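Long-range contacts in bifunctional purine biosynthetic protein ADE5,7 (Cryptococcus neoformans var. grubii serotype A, PDB 7LVO), which catalyses two steps of de novo purine synthesis as a GAR and AIR synthetase, this chain being the N-terminal GAR synthetase part, which joins glycine to phosphoribosylamine using ATP: residues L41-G46 against V109-E114; S96-A101 against G123-V128. All coordinates share one frame; numbering follows the deposited sequence.

Contact 1 (L41-G46 against V109-E114); sequences LLLGAG and VVPGPE
In the parallel sheet of the N domain, strand 38-44 lies inside and strand 108-111 at the edge, and this contact pairs their C-terminal ends, Leu41 with Val109, Leu42 with Val110 and Leu43 with Pro111. Val110 N donates a nearly straight bond to Leu41 O (2.9 Å, N-H...O 167°). The return bond from Leu43 N to Val110 O is weak at 3.3 Å, and Gly112 N then reaches Leu43 O at 3.0 Å. Pro111 lacks an amide hydrogen, yet this ladder asks nothing of its nitrogen. Beside Val110, Leu42 rests its CD2 on Val110 CB at 3.5 Å, on the face where helix 47-56 packs. Across the other face, Leu43 CG slants against Val109 CG1 at 4.0 Å; a chi1 of -51° sets CG beside its own backbone N, and Leu43 CD1 nears Pro111 CB. Gly44 has a positive phi (136°) that a side chain would resist, and its bare CA lies 3.9 Å from Pro113 CD. Leucine, valine and proline side chains thus make both faces apolar while the backbone polar groups bond in the sheet, and Gly44, lacking a side chain, lets Pro113 CD come within 3.1 Å of Leu43 O.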
loop_
_atom_site.group_PDB
_atom_site.type_symbol
_atom_site.label_atom_id
_atom_site.label_comp_id
_atom_site.label_asym_id
_atom_site.label_seq_id
_atom_site.Cartn_x
_atom_site.Cartn_y
_atom_site.Cartn_z
ATOM N N LEU A 41 3.951 -15.804 -7.915
ATOM C CA LEU A 41 2.499 -15.682 -7.870
ATOM C C LEU A 41 2.137 -14.382 -7.171
ATOM O O LEU A 41 2.450 -14.201 -5.983
ATOM C CB LEU A 41 1.879 -16.870 -7.139
ATOM C CG LEU A 41 0.379 -16.813 -6.873
ATOM C CD1 LEU A 41 -0.411 -16.824 -8.175
ATOM C CD2 LEU A 41 -0.033 -17.976 -5.981
ATOM N N LEU A 42 1.486 -13.480 -7.909
ATOM C CA LEU A 42 1.004 -12.219 -7.362
ATOM C C LEU A 42 -0.475 -12.356 -7.029
ATOM O O LEU A 42 -1.275 -12.717 -7.901
ATOM C CB LEU A 42 1.217 -11.075 -8.353
ATOM C CG LEU A 42 2.641 -10.817 -8.815
ATOM C CD1 LEU A 42 2.696 -9.559 -9.672
ATOM C CD2 LEU A 42 3.595 -10.688 -7.636
ATOM N N LEU A 43 -0.832 -12.072 -5.778
ATOM C CA LEU A 43 -2.223 -12.038 -5.349
ATOM C C LEU A 43 -2.715 -10.591 -5.407
ATOM O O LEU A 43 -2.122 -9.703 -4.784
ATOM C CB LEU A 43 -2.383 -12.595 -3.943
ATOM C CG LEU A 43 -1.764 -13.963 -3.645
ATOM C CD1 LEU A 43 -2.152 -14.397 -2.233
ATOM C CD2 LEU A 43 -2.173 -15.009 -4.653
ATOM N N GLY A 44 -3.790 -10.358 -6.152
ATOM C CA GLY A 44 -4.359 -9.025 -6.252
ATOM C C GLY A 44 -4.736 -8.655 -7.671
ATOM O O GLY A 44 -4.504 -9.430 -8.604
ATOM N N ALA A 45 -5.317 -7.461 -7.850
ATOM C CA ALA A 45 -5.760 -7.033 -9.171
ATOM C C ALA A 45 -5.708 -5.519 -9.321
ATOM O O ALA A 45 -6.447 -4.954 -10.136
ATOM C CB ALA A 45 -7.185 -7.524 -9.450
ATOM N N GLY A 46 -4.836 -4.851 -8.560
ATOM C CA GLY A 46 -4.700 -3.417 -8.616
ATOM C C GLY A 46 -3.473 -2.980 -9.394
ATOM O O GLY A 46 -2.724 -3.783 -9.931
ATOM N N VAL A 109 5.404 -16.149 -3.465
ATOM C CA VAL A 109 4.081 -15.539 -3.470
ATOM C C VAL A 109 4.209 -14.135 -2.897
ATOM O O VAL A 109 4.804 -13.948 -1.825
ATOM C CB VAL A 109 3.066 -16.365 -2.660
ATOM C CG1 VAL A 109 1.707 -15.681 -2.647
ATOM C CG2 VAL A 109 2.954 -17.767 -3.221
ATOM N N VAL A 110 3.672 -13.153 -3.619
ATOM C CA VAL A 110 3.703 -11.758 -3.196
ATOM C C VAL A 110 2.270 -11.268 -3.013
ATOM O O VAL A 110 1.642 -10.822 -3.986
ATOM C CB VAL A 110 4.460 -10.885 -4.208
ATOM C CG1 VAL A 110 4.558 -9.445 -3.712
ATOM C CG2 VAL A 110 5.836 -11.462 -4.489
ATOM N N PRO A 111 1.702 -11.354 -1.809
ATOM C CA PRO A 111 0.360 -10.797 -1.590
ATOM C C PRO A 111 0.386 -9.275 -1.650
ATOM O O PRO A 111 1.243 -8.625 -1.042
ATOM C CB PRO A 111 -0.020 -11.301 -0.192
ATOM C CG PRO A 111 0.912 -12.472 0.069
ATOM C CD PRO A 111 2.189 -12.110 -0.644
ATOM N N GLY A 112 -0.569 -8.709 -2.383
ATOM C CA GLY A 112 -0.675 -7.273 -2.507
ATOM C C GLY A 112 -1.645 -6.663 -1.516
ATOM O O GLY A 112 -1.280 -5.816 -0.698
ATOM N N PRO A 113 -2.906 -7.081 -1.575
ATOM C CA PRO A 113 -3.917 -6.507 -0.677
ATOM C C PRO A 113 -3.618 -6.817 0.786
ATOM O O PRO A 113 -2.775 -7.651 1.136
ATOM C CB PRO A 113 -5.225 -7.165 -1.133
ATOM C CG PRO A 113 -4.955 -7.642 -2.534
ATOM C CD PRO A 113 -3.493 -8.017 -2.553
ATOM N N GLU A 114 -4.356 -6.128 1.659
ATOM C CA GLU A 114 -4.170 -6.282 3.096
ATOM C C GLU A 114 -4.878 -7.522 3.626
ATOM O O GLU A 114 -4.343 -8.224 4.496
ATOM C CB GLU A 114 -4.679 -5.029 3.818
ATOM C CG GLU A 114 -4.653 -5.109 5.336
ATOM C CD GLU A 114 -5.486 -4.014 5.992
ATOM O OE1 GLU A 114 -6.084 -3.200 5.256
ATOM O OE2 GLU A 114 -5.544 -3.970 7.240
#

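Contact 2 (S96-A101 against G123-V128); sequences SIVEWA and GAFKKV
Ile97 approaches the ring of Phe125 obliquely, its CG2 lying 4.1 Å from Phe125 CZ. It belongs to helix 95-104, and its side chain also reaches Leu41 and Leu43 of the sheet. One residue on, Val98 carries most of the contact, its two methyls doing different work. With chi1 at 172°, CG2 sits beside the backbone N and hangs over the middle of the Phe125 ring, 3.9 Å from the centroid and only 8° off the normal, a CH-pi contact. The same methyl meets Ala124 CB at 3.8 Å, where a small residue allows the approach. Val98 CG1 turns instead to Val128, meeting Val128 CG2 at 3.8 Å. A turn later, Ala101 CB lies in the plane of the Phe125 ring, at its edge, 3.6 Å from Phe125 CE1. Phe125 is therefore met by residues three apart in one helix, its flat ring taking one methyl over a face and another at its edge. Wholly apolar, this is helix-to-helix packing: helices 95-104 and 121-126 lie together over the sheet face that carries Leu41, Leu43 and Val109, as in a layered alpha/beta domain.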
loop_
_atom_site.group_PDB
_atom_site.type_symbol
_atom_site.label_atom_id
_atom_site.label_comp_id
_atom_site.label_asym_id
_atom_site.label_seq_id
_atom_site.Cartn_x
_atom_site.Cartn_y
_atom_site.Cartn_z
ATOM N N SER A 96 -7.693 -23.188 -2.148
ATOM C CA SER A 96 -7.774 -23.063 -3.600
ATOM C C SER A 96 -6.443 -22.621 -4.196
ATOM O O SER A 96 -5.875 -23.301 -5.057
ATOM C CB SER A 96 -8.883 -22.083 -3.978
ATOM O OG SER A 96 -8.924 -21.888 -5.378
ATOM N N ILE A 97 -5.924 -21.478 -3.745
ATOM C CA ILE A 97 -4.703 -20.946 -4.343
ATOM C C ILE A 97 -3.461 -21.651 -3.795
ATOM O O ILE A 97 -2.446 -21.757 -4.498
ATOM C CB ILE A 97 -4.627 -19.426 -4.116
ATOM C CG1 ILE A 97 -3.457 -18.824 -4.898
ATOM C CG2 ILE A 97 -4.476 -19.110 -2.638
ATOM C CD1 ILE A 97 -3.552 -19.017 -6.403
ATOM N N VAL A 98 -3.508 -22.127 -2.551
ATOM C CA VAL A 98 -2.357 -22.829 -1.987
ATOM C C VAL A 98 -2.153 -24.162 -2.692
ATOM O O VAL A 98 -1.024 -24.533 -3.031
ATOM C CB VAL A 98 -2.533 -23.013 -0.471
ATOM C CG1 VAL A 98 -1.434 -23.911 0.091
ATOM C CG2 VAL A 98 -2.527 -21.659 0.224
ATOM N N GLU A 99 -3.243 -24.900 -2.933
ATOM C CA GLU A 99 -3.131 -26.164 -3.654
ATOM C C GLU A 99 -2.716 -25.934 -5.101
ATOM O O GLU A 99 -1.915 -26.696 -5.654
ATOM C CB GLU A 99 -4.457 -26.921 -3.588
ATOM C CG GLU A 99 -4.430 -28.284 -4.252
ATOM C CD GLU A 99 -5.738 -29.034 -4.088
ATOM O OE1 GLU A 99 -6.650 -28.505 -3.413
ATOM O OE2 GLU A 99 -5.856 -30.151 -4.635
ATOM N N TRP A 100 -3.243 -24.881 -5.730
ATOM C CA TRP A 100 -2.816 -24.539 -7.082
ATOM C C TRP A 100 -1.321 -24.229 -7.116
ATOM O O TRP A 100 -0.580 -24.770 -7.943
ATOM C CB TRP A 100 -3.627 -23.348 -7.599
ATOM C CG TRP A 100 -3.382 -23.025 -9.036
ATOM C CD1 TRP A 100 -4.108 -23.457 -10.104
ATOM C CD2 TRP A 100 -2.340 -22.199 -9.571
ATOM N NE1 TRP A 100 -3.586 -22.956 -11.267
ATOM C CE2 TRP A 100 -2.503 -22.176 -10.969
ATOM C CE3 TRP A 100 -1.294 -21.470 -9.004
ATOM C CZ2 TRP A 100 -1.654 -21.461 -11.810
ATOM C CZ3 TRP A 100 -0.452 -20.761 -9.840
ATOM C CH2 TRP A 100 -0.634 -20.761 -11.224
ATOM N N ALA A 101 -0.862 -23.349 -6.224
ATOM C CA ALA A 101 0.549 -22.985 -6.212
ATOM C C ALA A 101 1.435 -24.210 -6.003
ATOM O O ALA A 101 2.481 -24.345 -6.646
ATOM C CB ALA A 101 0.815 -21.950 -5.122
ATOM N N GLY A 123 1.045 -17.986 6.594
ATOM C CA GLY A 123 1.061 -19.282 7.242
ATOM C C GLY A 123 0.539 -20.393 6.362
ATOM O O GLY A 123 1.039 -21.526 6.429
ATOM N N ALA A 124 -0.459 -20.093 5.525
ATOM C CA ALA A 124 -1.004 -21.105 4.632
ATOM C C ALA A 124 0.056 -21.606 3.654
ATOM O O ALA A 124 0.201 -22.816 3.442
ATOM C CB ALA A 124 -2.206 -20.534 3.877
ATOM N N PHE A 125 0.802 -20.686 3.038
ATOM C CA PHE A 125 1.849 -21.101 2.110
ATOM C C PHE A 125 3.052 -21.678 2.849
ATOM O O PHE A 125 3.771 -22.525 2.301
ATOM C CB PHE A 125 2.277 -19.928 1.234
ATOM C CG PHE A 125 1.314 -19.620 0.119
ATOM C CD1 PHE A 125 1.303 -20.387 -1.032
ATOM C CD2 PHE A 125 0.429 -18.560 0.221
ATOM C CE1 PHE A 125 0.421 -20.107 -2.057
ATOM C CE2 PHE A 125 -0.452 -18.267 -0.802
ATOM C CZ PHE A 125 -0.460 -19.047 -1.939
ATOM N N LYS A 126 3.278 -21.244 4.092
ATOM C CA LYS A 126 4.384 -21.791 4.874
ATOM C C LYS A 126 4.208 -23.283 5.102
ATOM O O LYS A 126 5.188 -24.038 5.108
ATOM C CB LYS A 126 4.491 -21.062 6.208
ATOM C CG LYS A 126 5.693 -21.483 7.061
ATOM C CD LYS A 126 5.772 -20.671 8.341
ATOM C CE LYS A 126 7.019 -21.014 9.147
ATOM N NZ LYS A 126 7.012 -22.432 9.622
ATOM N N LYS A 127 2.960 -23.733 5.267
ATOM C CA LYS A 127 2.685 -25.142 5.521
ATOM C C LYS A 127 2.988 -26.025 4.320
ATOM O O LYS A 127 3.045 -27.251 4.477
ATOM C CB LYS A 127 1.224 -25.324 5.939
ATOM C CG LYS A 127 0.877 -24.658 7.253
ATOM C CD LYS A 127 -0.620 -24.702 7.528
ATOM C CE LYS A 127 -0.966 -24.001 8.837
ATOM N NZ LYS A 127 -2.432 -24.014 9.107
ATOM N N VAL A 128 3.190 -25.443 3.138
ATOM C CA VAL A 128 3.558 -26.192 1.944
ATOM C C VAL A 128 4.953 -25.826 1.456
ATOM O O VAL A 128 5.343 -26.220 0.352
ATOM C CB VAL A 128 2.524 -25.999 0.822
ATOM C CG1 VAL A 128 1.206 -26.657 1.204
ATOM C CG2 VAL A 128 2.321 -24.515 0.530
#

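Contacts 1 and 2 both belong to the N domain of GAR synthetase, their centres 14 Å apart. Along the chain their segments alternate: 41-46, 96-101, 109-114, then 123-128. Helix 95-104 precedes strand 108-111, and helices 114-118 and 121-126 come after it. The two contacts touch directly: Val109 CG2 meets Phe125 CE1 at 3.6 Å, and Leu41 CD2 meets Ile97 CG1 at 3.7 Å, so Phe125 and Ile97 of contact 2 also pack on strand residues of contact 1. Contact 2 thus lies over the sheet face bearing Leu41, Leu43 and Val109, away from the predicted ATP and magnesium sites, whereas the side chain of Pro113 in contact 1 is about 9 Å from that of Leu195, in the predicted ATP-binding region.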